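Local coordinates for protein PTHB1 (Homo sapiens, PDB 4YD8) that forms the seven-bladed beta-propeller domain of a subunit of the BBSome, a coat complex thought to sort specific membrane proteins to primary cilia, at residues A[173-178]-A[209-214]; A[197-200]-A[206-209]; A[296-299]-A[305-308]; A[316-319]-A[325-328]. All coordinates share one frame; numbering follows the deposited sequence.

Interaction 1 of 4, residues A[173-178]-A[209-214]; sequences YAFGRF and YKYQVL
At a junction between two neighbouring blades of the beta-propeller, Arg177 on the last strand of its four-stranded blade reaches across to Leu214 in the short helix 211-216, which follows strand 205-210 of the next sheet. Arg177 NE donates to Leu214 O at 2.7 Å, with an N-H...O angle of 152°, and the oxygen lies at the edge of the guanidinium group, close to its plane. A bend at chi2 (-74°) turns the arginine chain back along its own strand, where NH1 also bonds Gly176 O at 3.0 Å. NH2 meets Ala215 O, so two successive carbonyls of the helix are held by one side chain. The aliphatic part of the arginine is used as well: Arg177 CB packs on Leu214 CD2 at 3.5 Å as the two side chains run past each other in opposite directions. Phe175 CD1 sits 3.8 Å over the centre of the guanidinium plane. The far end of the Phe175 ring meets Tyr211, CZ to CE1 at 3.9 Å, with the ring planes oblique at 45°, and Tyr211 OH comes to 3.7 Å from the ring edge at Phe175 CE2. With a leucine in place of Arg177, the oxygens of Leu214 and Ala215 would probably lose these donors and the helix would be less firmly tied to the strand. Gly145, which is critical for protein stability, lies about 9 Å from the Tyr211 side chain. Ala174 and Phe175 form a classic beta bulge opposite Val167. The contact itself runs blade to blade within the propeller fold.

Interaction 2 of 4, residues A[197-200]-A[206-209]; sequences FLTV and VESY
Phe197 and Tyr209 form one end of an antiparallel beta hairpin whose two arms are the middle strands of a propeller blade, running at 158° to each other. Phe197-Tyr209 and Thr199-Glu207 are the hydrogen-bonded pairs: Phe197 N to Tyr209 O and Tyr209 N to Phe197 O are each 2.8 Å, and Glu207 N to Thr199 O is again 2.8 Å. Leu198-Ser208, between them, and Val200-Val206, beyond Thr199-Glu207, are non-hydrogen-bonded pairs on the other face, the valines meeting CG2 to CG2 at 4.1 Å. On the Thr199 face, Tyr209 OH donates to Glu207 OE1 at 2.6 Å, approaching from above the carboxylate plane. Thr199 lies alongside Glu207: its OG1, anti to the backbone N (chi1 -171°), bonds Pro187 O, while CG2 comes 4.2 Å from Glu207 OE1. With an alanine in place of Glu207, the buried Tyr209 hydroxyl is likely to be left without its acceptor and a gap opened beside the threonine methyl. Strands 188-191 and 241-244 flank the hairpin, helix 211-216 packs on Phe197 and Tyr209, and strand 249-255 of the following blade lies against Leu198 and Val200.

Interaction 3 of 4, residues A[296-299]-A[305-308]; sequences PYCS and INTL
Tyr297 CG stands between its backbone N and carbonyl carbon (chi1 70°), which lets the ring lie across Asn306 and Leu308. Cys298 SG takes the same kind of position (chi1 83°) and rests on Asn306 CB at 3.8 Å. The tyrosine side chain crosses that of Asn306 at a slant, CE1 lying 3.6 Å from Asn306 CB, and its ring plane is turned 67° from the amide. At the far end of the ring, Asn306 ND2 gives Tyr297 OH a weak hydrogen bond of 3.4 Å. Leu308 closes on the ring from further along the strand, its CG 3.8 Å from Tyr297 CE1 and its CD1 over one face. Two backbone bonds centre on Asn306: its O accepts from Tyr297 N at 2.9 Å, and its N donates to Cys298 O at 2.7 Å. Asn306 is thus bonded to two successive residues of the opposite strand, where the register slips by one. Beyond the slip, Pro296 pairs with Thr307 at a non-hydrogen-bonded site, so its lack of an N-H costs no bond there; Pro296 CB lies 3.8 Å from Thr307 OG1. Pro296 also packs on Cys253 and Val255 of the preceding blade, while Tyr297 and Leu308 meet Val339 of the following one. The arrangement is a beta bulge in the hairpin formed by the first two strands of a propeller blade.

Interaction 4 of 4, residues A[316-319]-A[325-328]; sequences LHIY and KWAT
Ile318 and Trp326 pair within a beta hairpin of the propeller, made by strands 315-320 and 323-329, whose directions are antiparallel at 173°. The backbone supplies the polar part of the contact. Leu316 N to Thr328 O, at 2.8 Å, and Thr328 N to Leu316 O, at 3.0 Å, close one hydrogen-bonded pair. Further along, Ile318 N donates to Trp326 O at 3.0 Å, but Ile318 O accepts from Lys325 N, at 2.8 Å. Lys325 and Trp326 therefore both face Ile318, which is a classic beta bulge.

Apolar contact fills the face that carries Leu316, Ile318 and Trp326. With its CG anti to the backbone N (chi1 179°), the indole extends beside the isoleucine, the two side chains lying at an oblique angle. Packing is tight here, Ile318 CD1 approaching Trp326 CE3 to 3.3 Å, and Leu316 CD2 lies more loosely, 4.4 Å from Trp326 CZ3. Strand 306-311, on the other side of strand 315-320, adds Leu308 beside Leu316 and Ile318. Strand 8-17, from the start of the chain, runs parallel to 323-329 and bonds Ala327 through the backbone of Phe8.

The other face bears the non-hydrogen-bonded pair His317-Ala327. There the imidazole turns its edge to the small residue, and Ala327 CB lies near the ring plane, 3.5 Å from His317 CD2.

In the fold
The four contacts form two groups on the propeller ring. Interactions 1 and 2 are buried, share Tyr209 and touch directly, Leu214 CD1 packing 3.3 Å from Phe197 CD2. Interactions 3 and 4 are partly buried and belong to one continuous sheet: Thr307 N and Tyr319 O, 2.8 Å apart, probably bond the two hairpins together, and Ile318 packs against Tyr297 and Leu308. Interactions 1 and 4 lie on opposite sides of the chain's centre, their own centres about 38 Å apart. Interactions 2, 3 and 4 are ladders within a sheet, regular in interaction 2 and bulged in the others, whereas interaction 1 ties a strand to the next blade's helix by an arginine on a backbone oxygen and by apolar packing.

Interaction 1 of 4, residues A[173-178]-A[209-214]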
loop_
_atom_site.group_PDB
_atom_site.type_symbol
_atom_site.label_atom_id
_atom_site.label_comp_id
_atom_site.label_asym_id
_atom_site.label_seq_id
_atom_site.Cartn_x
_atom_site.Cartn_y
_atom_site.Cartn_z
ATOM N N TYR A 173 -18.607 -2.610 -13.839
ATOM C CA TYR A 173 -18.290 -1.190 -13.813
ATOM C C TYR A 173 -19.487 -0.413 -13.290
ATOM O O TYR A 173 -20.608 -0.626 -13.745
ATOM C CB TYR A 173 -17.910 -0.707 -15.211
ATOM C CG TYR A 173 -17.557 0.754 -15.293
ATOM C CD1 TYR A 173 -16.537 1.287 -14.522
ATOM C CD2 TYR A 173 -18.230 1.604 -16.172
ATOM C CE1 TYR A 173 -16.203 2.629 -14.609
ATOM C CE2 TYR A 173 -17.907 2.943 -16.260
ATOM C CZ TYR A 173 -16.893 3.449 -15.481
ATOM O OH TYR A 173 -16.565 4.782 -15.576
ATOM N N ALA A 174 -19.255 0.487 -12.342
ATOM C CA ALA A 174 -20.338 1.273 -11.758
ATOM C C ALA A 174 -20.478 2.628 -12.449
ATOM O O ALA A 174 -21.480 2.901 -13.095
ATOM C CB ALA A 174 -20.108 1.461 -10.259
ATOM N N PHE A 175 -19.463 3.475 -12.323
ATOM C CA PHE A 175 -19.522 4.809 -12.908
ATOM C C PHE A 175 -18.147 5.472 -12.902
ATOM O O PHE A 175 -17.200 4.959 -12.294
ATOM C CB PHE A 175 -20.519 5.696 -12.148
ATOM C CG PHE A 175 -20.187 5.859 -10.687
ATOM C CD1 PHE A 175 -19.258 6.803 -10.271
ATOM C CD2 PHE A 175 -20.792 5.059 -9.731
ATOM C CE1 PHE A 175 -18.939 6.947 -8.926
ATOM C CE2 PHE A 175 -20.479 5.199 -8.386
ATOM C CZ PHE A 175 -19.550 6.147 -7.986
ATOM N N GLY A 176 -18.056 6.618 -13.569
ATOM C CA GLY A 176 -16.833 7.409 -13.580
ATOM C C GLY A 176 -17.120 8.900 -13.435
ATOM O O GLY A 176 -18.091 9.409 -13.997
ATOM N N ARG A 177 -16.276 9.599 -12.677
ATOM C CA ARG A 177 -16.441 11.033 -12.420
ATOM C C ARG A 177 -15.113 11.758 -12.539
ATOM O O ARG A 177 -14.121 11.310 -11.976
ATOM C CB ARG A 177 -17.004 11.272 -11.021
ATOM C CG ARG A 177 -18.279 10.511 -10.697
ATOM C CD ARG A 177 -19.487 11.095 -11.412
ATOM N NE ARG A 177 -20.697 10.350 -11.071
ATOM C CZ ARG A 177 -21.368 9.568 -11.912
ATOM N NH1 ARG A 177 -20.966 9.427 -13.172
ATOM N NH2 ARG A 177 -22.455 8.938 -11.493
ATOM N N PHE A 178 -15.087 12.879 -13.259
ATOM C CA PHE A 178 -13.888 13.712 -13.305
ATOM C C PHE A 178 -13.742 14.581 -12.066
ATOM O O PHE A 178 -14.683 15.263 -11.669
ATOM C CB PHE A 178 -13.897 14.630 -14.530
ATOM C CG PHE A 178 -13.647 13.924 -15.827
ATOM C CD1 PHE A 178 -12.417 13.341 -16.087
ATOM C CD2 PHE A 178 -14.630 13.870 -16.801
ATOM C CE1 PHE A 178 -12.177 12.699 -17.282
ATOM C CE2 PHE A 178 -14.399 13.233 -18.003
ATOM C CZ PHE A 178 -13.173 12.647 -18.248
ATOM N N TYR A 209 -13.746 13.654 -0.953
ATOM C CA TYR A 209 -14.996 13.562 -1.703
ATOM C C TYR A 209 -15.874 12.438 -1.167
ATOM O O TYR A 209 -15.449 11.290 -1.137
ATOM C CB TYR A 209 -14.721 13.301 -3.186
ATOM C CG TYR A 209 -13.961 14.398 -3.874
ATOM C CD1 TYR A 209 -12.572 14.386 -3.910
ATOM C CD2 TYR A 209 -14.631 15.455 -4.488
ATOM C CE1 TYR A 209 -11.861 15.394 -4.538
ATOM C CE2 TYR A 209 -13.924 16.477 -5.120
ATOM C CZ TYR A 209 -12.534 16.436 -5.137
ATOM O OH TYR A 209 -11.806 17.428 -5.758
ATOM N N LYS A 210 -17.099 12.762 -0.769
ATOM C CA LYS A 210 -18.049 11.752 -0.312
ATOM C C LYS A 210 -18.421 10.799 -1.438
ATOM O O LYS A 210 -18.712 11.235 -2.560
ATOM C CB LYS A 210 -19.313 12.407 0.246
ATOM C CG LYS A 210 -19.085 13.266 1.478
ATOM C CD LYS A 210 -20.098 12.945 2.572
ATOM C CE LYS A 210 -19.605 11.823 3.496
ATOM N NZ LYS A 210 -19.592 10.453 2.885
ATOM N N TYR A 211 -18.415 9.498 -1.144
ATOM C CA TYR A 211 -18.769 8.497 -2.144
ATOM C C TYR A 211 -20.148 8.727 -2.769
ATOM O O TYR A 211 -20.307 8.637 -3.992
ATOM C CB TYR A 211 -18.736 7.091 -1.546
ATOM C CG TYR A 211 -19.132 6.038 -2.553
ATOM C CD1 TYR A 211 -18.269 5.688 -3.582
ATOM C CD2 TYR A 211 -20.361 5.404 -2.483
ATOM C CE1 TYR A 211 -18.611 4.735 -4.507
ATOM C CE2 TYR A 211 -20.714 4.438 -3.414
ATOM C CZ TYR A 211 -19.828 4.110 -4.423
ATOM O OH TYR A 211 -20.156 3.161 -5.357
ATOM N N GLN A 212 -21.146 9.014 -1.940
ATOM C CA GLN A 212 -22.502 9.176 -2.467
ATOM C C GLN A 212 -22.628 10.439 -3.311
ATOM O O GLN A 212 -23.368 10.454 -4.291
ATOM C CB GLN A 212 -23.536 9.185 -1.340
ATOM C CG GLN A 212 -23.617 7.861 -0.565
ATOM C CD GLN A 212 -24.081 6.675 -1.414
ATOM O OE1 GLN A 212 -24.633 6.842 -2.505
ATOM N NE2 GLN A 212 -23.859 5.467 -0.905
ATOM N N VAL A 213 -21.891 11.485 -2.946
ATOM C CA VAL A 213 -21.855 12.696 -3.754
ATOM C C VAL A 213 -21.248 12.376 -5.117
ATOM O O VAL A 213 -21.762 12.803 -6.146
ATOM C CB VAL A 213 -21.060 13.821 -3.063
ATOM C CG1 VAL A 213 -20.735 14.938 -4.047
ATOM C CG2 VAL A 213 -21.841 14.356 -1.884
ATOM N N LEU A 214 -20.168 11.605 -5.124
ATOM C CA LEU A 214 -19.593 11.106 -6.372
ATOM C C LEU A 214 -20.599 10.292 -7.169
ATOM O O LEU A 214 -20.807 10.539 -8.353
ATOM C CB LEU A 214 -18.357 10.247 -6.088
ATOM C CG LEU A 214 -17.053 11.033 -6.101
ATOM C CD1 LEU A 214 -16.007 10.309 -5.301
ATOM C CD2 LEU A 214 -16.586 11.204 -7.526
#

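Interaction 2 of 4, residues A[197-200]-A[206-209]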
loop_
_atom_site.group_PDB
_atom_site.type_symbol
_atom_site.label_atom_id
_atom_site.label_comp_id
_atom_site.label_asym_id
_atom_site.label_seq_id
_atom_site.Cartn_x
_atom_site.Cartn_y
_atom_site.Cartn_z
ATOM N N PHE A 197 -13.373 9.483 -0.577
ATOM C CA PHE A 197 -12.092 9.352 -1.256
ATOM C C PHE A 197 -11.221 10.553 -0.946
ATOM O O PHE A 197 -11.681 11.693 -1.002
ATOM C CB PHE A 197 -12.269 9.232 -2.773
ATOM C CG PHE A 197 -12.983 7.982 -3.202
ATOM C CD1 PHE A 197 -12.370 6.747 -3.086
ATOM C CD2 PHE A 197 -14.257 8.044 -3.723
ATOM C CE1 PHE A 197 -13.027 5.591 -3.480
ATOM C CE2 PHE A 197 -14.922 6.887 -4.125
ATOM C CZ PHE A 197 -14.299 5.663 -3.991
ATOM N N LEU A 198 -9.959 10.297 -0.633
ATOM C CA LEU A 198 -9.023 11.381 -0.342
ATOM C C LEU A 198 -7.935 11.426 -1.401
ATOM O O LEU A 198 -7.432 10.389 -1.843
ATOM C CB LEU A 198 -8.408 11.202 1.065
ATOM C CG LEU A 198 -9.386 11.664 2.154
ATOM C CD1 LEU A 198 -10.488 10.641 2.451
ATOM C CD2 LEU A 198 -8.662 12.029 3.397
ATOM N N THR A 199 -7.582 12.629 -1.831
ATOM C CA THR A 199 -6.443 12.771 -2.709
ATOM C C THR A 199 -5.737 14.086 -2.393
ATOM O O THR A 199 -6.174 14.829 -1.514
ATOM C CB THR A 199 -6.855 12.704 -4.196
ATOM O OG1 THR A 199 -5.681 12.630 -5.015
ATOM C CG2 THR A 199 -7.700 13.935 -4.600
ATOM N N VAL A 200 -4.610 14.333 -3.053
ATOM C CA VAL A 200 -3.951 15.635 -2.952
ATOM C C VAL A 200 -3.683 16.167 -4.354
ATOM O O VAL A 200 -3.090 15.476 -5.181
ATOM C CB VAL A 200 -2.632 15.578 -2.187
ATOM C CG1 VAL A 200 -2.164 17.002 -1.845
ATOM C CG2 VAL A 200 -2.772 14.712 -0.910
ATOM N N VAL A 206 -5.188 18.914 0.040
ATOM C CA VAL A 206 -5.789 17.644 0.408
ATOM C C VAL A 206 -7.298 17.779 0.220
ATOM O O VAL A 206 -7.895 18.714 0.723
ATOM C CB VAL A 206 -5.480 17.242 1.862
ATOM C CG1 VAL A 206 -6.109 15.886 2.181
ATOM C CG2 VAL A 206 -3.973 17.160 2.085
ATOM N N GLU A 207 -7.905 16.849 -0.505
ATOM C CA GLU A 207 -9.326 16.932 -0.823
ATOM C C GLU A 207 -10.058 15.659 -0.445
ATOM O O GLU A 207 -9.538 14.562 -0.642
ATOM C CB GLU A 207 -9.516 17.203 -2.315
ATOM C CG GLU A 207 -8.758 18.409 -2.803
ATOM C CD GLU A 207 -8.988 18.689 -4.265
ATOM O OE1 GLU A 207 -9.358 17.749 -5.000
ATOM O OE2 GLU A 207 -8.811 19.860 -4.681
ATOM N N SER A 208 -11.260 15.811 0.099
ATOM C CA SER A 208 -12.073 14.668 0.481
ATOM C C SER A 208 -13.404 14.736 -0.261
ATOM O O SER A 208 -14.098 15.745 -0.197
ATOM C CB SER A 208 -12.311 14.644 1.991
ATOM O OG SER A 208 -13.108 13.537 2.384
ATOM N N TYR A 209 -13.746 13.654 -0.953
ATOM C CA TYR A 209 -14.996 13.562 -1.703
ATOM C C TYR A 209 -15.874 12.438 -1.167
ATOM O O TYR A 209 -15.449 11.290 -1.137
ATOM C CB TYR A 209 -14.721 13.301 -3.186
ATOM C CG TYR A 209 -13.961 14.398 -3.874
ATOM C CD1 TYR A 209 -12.572 14.386 -3.910
ATOM C CD2 TYR A 209 -14.631 15.455 -4.488
ATOM C CE1 TYR A 209 -11.861 15.394 -4.538
ATOM C CE2 TYR A 209 -13.924 16.477 -5.120
ATOM C CZ TYR A 209 -12.534 16.436 -5.137
ATOM O OH TYR A 209 -11.806 17.428 -5.758
#

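Interaction 3 of 4, residues A[296-299]-A[305-308]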
loop_
_atom_site.group_PDB
_atom_site.type_symbol
_atom_site.label_atom_id
_atom_site.label_comp_id
_atom_site.label_asym_id
_atom_site.label_seq_id
_atom_site.Cartn_x
_atom_site.Cartn_y
_atom_site.Cartn_z
ATOM N N PRO A 296 2.134 4.452 8.548
ATOM C CA PRO A 296 1.566 4.402 9.903
ATOM C C PRO A 296 1.139 2.964 10.164
ATOM O O PRO A 296 0.240 2.501 9.453
ATOM C CB PRO A 296 0.341 5.334 9.835
ATOM C CG PRO A 296 0.482 6.085 8.531
ATOM C CD PRO A 296 1.265 5.185 7.612
ATOM N N TYR A 297 1.765 2.267 11.113
ATOM C CA TYR A 297 1.670 0.798 11.133
ATOM C C TYR A 297 1.151 0.199 12.422
ATOM O O TYR A 297 0.781 -0.972 12.444
ATOM C CB TYR A 297 3.040 0.168 10.817
ATOM C CG TYR A 297 4.094 0.343 11.909
ATOM C CD1 TYR A 297 4.859 1.501 11.971
ATOM C CD2 TYR A 297 4.335 -0.656 12.853
ATOM C CE1 TYR A 297 5.825 1.677 12.958
ATOM C CE2 TYR A 297 5.308 -0.491 13.854
ATOM C CZ TYR A 297 6.048 0.683 13.895
ATOM O OH TYR A 297 7.001 0.883 14.869
ATOM N N CYS A 298 1.117 0.973 13.504
ATOM C CA CYS A 298 0.565 0.440 14.749
ATOM C C CYS A 298 0.378 1.535 15.777
ATOM O O CYS A 298 0.837 2.670 15.601
ATOM C CB CYS A 298 1.458 -0.659 15.339
ATOM S SG CYS A 298 2.867 -0.076 16.339
ATOM N N SER A 299 -0.302 1.177 16.855
ATOM C CA SER A 299 -0.375 2.036 18.022
ATOM C C SER A 299 0.112 1.262 19.231
ATOM O O SER A 299 -0.409 0.183 19.519
ATOM C CB SER A 299 -1.796 2.541 18.247
ATOM O OG SER A 299 -1.900 3.095 19.547
ATOM N N ILE A 305 0.251 6.951 17.628
ATOM C CA ILE A 305 0.441 6.121 16.450
ATOM C C ILE A 305 1.917 6.079 16.076
ATOM O O ILE A 305 2.639 7.087 16.153
ATOM C CB ILE A 305 -0.413 6.627 15.248
ATOM C CG1 ILE A 305 -1.903 6.599 15.605
ATOM C CG2 ILE A 305 -0.145 5.791 13.996
ATOM C CD1 ILE A 305 -2.837 6.989 14.488
ATOM N N ASN A 306 2.376 4.884 15.706
ATOM C CA ASN A 306 3.752 4.708 15.230
ATOM C C ASN A 306 3.804 4.697 13.704
ATOM O O ASN A 306 3.000 4.031 13.048
ATOM C CB ASN A 306 4.380 3.407 15.779
ATOM C CG ASN A 306 4.924 3.549 17.199
ATOM O OD1 ASN A 306 4.468 4.378 17.986
ATOM N ND2 ASN A 306 5.889 2.691 17.545
ATOM N N THR A 307 4.765 5.427 13.144
ATOM C CA THR A 307 4.885 5.584 11.700
ATOM C C THR A 307 6.308 5.319 11.225
ATOM O O THR A 307 7.272 5.896 11.752
ATOM C CB THR A 307 4.471 7.006 11.267
ATOM O OG1 THR A 307 3.117 7.247 11.678
ATOM C CG2 THR A 307 4.577 7.153 9.743
ATOM N N LEU A 308 6.439 4.445 10.232
ATOM C CA LEU A 308 7.719 4.224 9.570
ATOM C C LEU A 308 7.897 5.262 8.480
ATOM O O LEU A 308 6.971 5.506 7.733
ATOM C CB LEU A 308 7.789 2.822 8.954
ATOM C CG LEU A 308 8.119 1.682 9.907
ATOM C CD1 LEU A 308 7.536 0.408 9.318
ATOM C CD2 LEU A 308 9.621 1.572 10.032
#

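Interaction 4 of 4, residues A[316-319]-A[325-328]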
loop_
_atom_site.group_PDB
_atom_site.type_symbol
_atom_site.label_atom_id
_atom_site.label_comp_id
_atom_site.label_asym_id
_atom_site.label_seq_id
_atom_site.Cartn_x
_atom_site.Cartn_y
_atom_site.Cartn_z
ATOM N N LEU A 316 15.854 4.484 7.744
ATOM C CA LEU A 316 14.470 4.158 8.019
ATOM C C LEU A 316 14.171 4.585 9.458
ATOM O O LEU A 316 14.866 4.162 10.382
ATOM C CB LEU A 316 14.221 2.664 7.814
ATOM C CG LEU A 316 12.798 2.149 8.024
ATOM C CD1 LEU A 316 11.840 2.762 6.987
ATOM C CD2 LEU A 316 12.774 0.619 7.947
ATOM N N HIS A 317 13.149 5.420 9.642
ATOM C CA HIS A 317 12.832 5.995 10.951
ATOM C C HIS A 317 11.486 5.529 11.466
ATOM O O HIS A 317 10.581 5.290 10.685
ATOM C CB HIS A 317 12.819 7.522 10.891
ATOM C CG HIS A 317 14.143 8.124 10.556
ATOM N ND1 HIS A 317 14.345 8.892 9.430
ATOM C CD2 HIS A 317 15.337 8.060 11.187
ATOM C CE1 HIS A 317 15.604 9.285 9.389
ATOM N NE2 HIS A 317 16.229 8.793 10.445
ATOM N N ILE A 318 11.366 5.407 12.781
ATOM C CA ILE A 318 10.071 5.186 13.408
ATOM C C ILE A 318 9.752 6.330 14.340
ATOM O O ILE A 318 10.527 6.624 15.232
ATOM C CB ILE A 318 10.018 3.886 14.220
ATOM C CG1 ILE A 318 10.004 2.683 13.294
ATOM C CG2 ILE A 318 8.758 3.859 15.075
ATOM C CD1 ILE A 318 10.050 1.344 14.062
ATOM N N TYR A 319 8.616 6.975 14.095
ATOM C CA TYR A 319 8.088 8.032 14.951
ATOM C C TYR A 319 6.895 7.535 15.751
ATOM O O TYR A 319 6.041 6.837 15.221
ATOM C CB TYR A 319 7.659 9.242 14.094
ATOM C CG TYR A 319 8.819 9.853 13.376
ATOM C CD1 TYR A 319 9.201 9.399 12.116
ATOM C CD2 TYR A 319 9.556 10.871 13.962
ATOM C CE1 TYR A 319 10.284 9.959 11.458
ATOM C CE2 TYR A 319 10.637 11.432 13.314
ATOM C CZ TYR A 319 10.993 10.975 12.062
ATOM O OH TYR A 319 12.070 11.532 11.419
ATOM N N LYS A 325 11.806 7.559 17.541
ATOM C CA LYS A 325 11.997 6.511 18.550
ATOM C C LYS A 325 13.089 5.514 18.171
ATOM O O LYS A 325 13.646 4.830 19.034
ATOM C CB LYS A 325 10.680 5.755 18.774
ATOM C CG LYS A 325 9.602 6.560 19.471
ATOM C CD LYS A 325 10.017 6.901 20.896
ATOM C CE LYS A 325 8.935 7.701 21.613
ATOM N NZ LYS A 325 9.374 8.100 22.992
ATOM N N TRP A 326 13.386 5.420 16.880
ATOM C CA TRP A 326 14.245 4.353 16.368
ATOM C C TRP A 326 14.697 4.677 14.968
ATOM O O TRP A 326 13.948 5.285 14.208
ATOM C CB TRP A 326 13.479 3.040 16.381
ATOM C CG TRP A 326 14.172 1.811 15.876
ATOM C CD1 TRP A 326 15.033 1.006 16.569
ATOM C CD2 TRP A 326 13.982 1.187 14.597
ATOM N NE1 TRP A 326 15.412 -0.060 15.787
ATOM C CE2 TRP A 326 14.777 0.024 14.580
ATOM C CE3 TRP A 326 13.241 1.513 13.460
ATOM C CZ2 TRP A 326 14.820 -0.827 13.476
ATOM C CZ3 TRP A 326 13.296 0.671 12.363
ATOM C CH2 TRP A 326 14.090 -0.481 12.377
ATOM N N ALA A 327 15.914 4.273 14.632
ATOM C CA ALA A 327 16.460 4.530 13.308
ATOM C C ALA A 327 17.413 3.430 12.873
ATOM O O ALA A 327 18.233 2.968 13.667
ATOM C CB ALA A 327 17.185 5.891 13.287
ATOM N N THR A 328 17.305 3.025 11.613
ATOM C CA THR A 328 18.188 2.026 11.034
ATOM C C THR A 328 18.662 2.429 9.644
ATOM O O THR A 328 17.918 3.072 8.902
ATOM C CB THR A 328 17.472 0.679 10.954
ATOM O OG1 THR A 328 17.057 0.308 12.266
ATOM C CG2 THR A 328 18.376 -0.392 10.408
#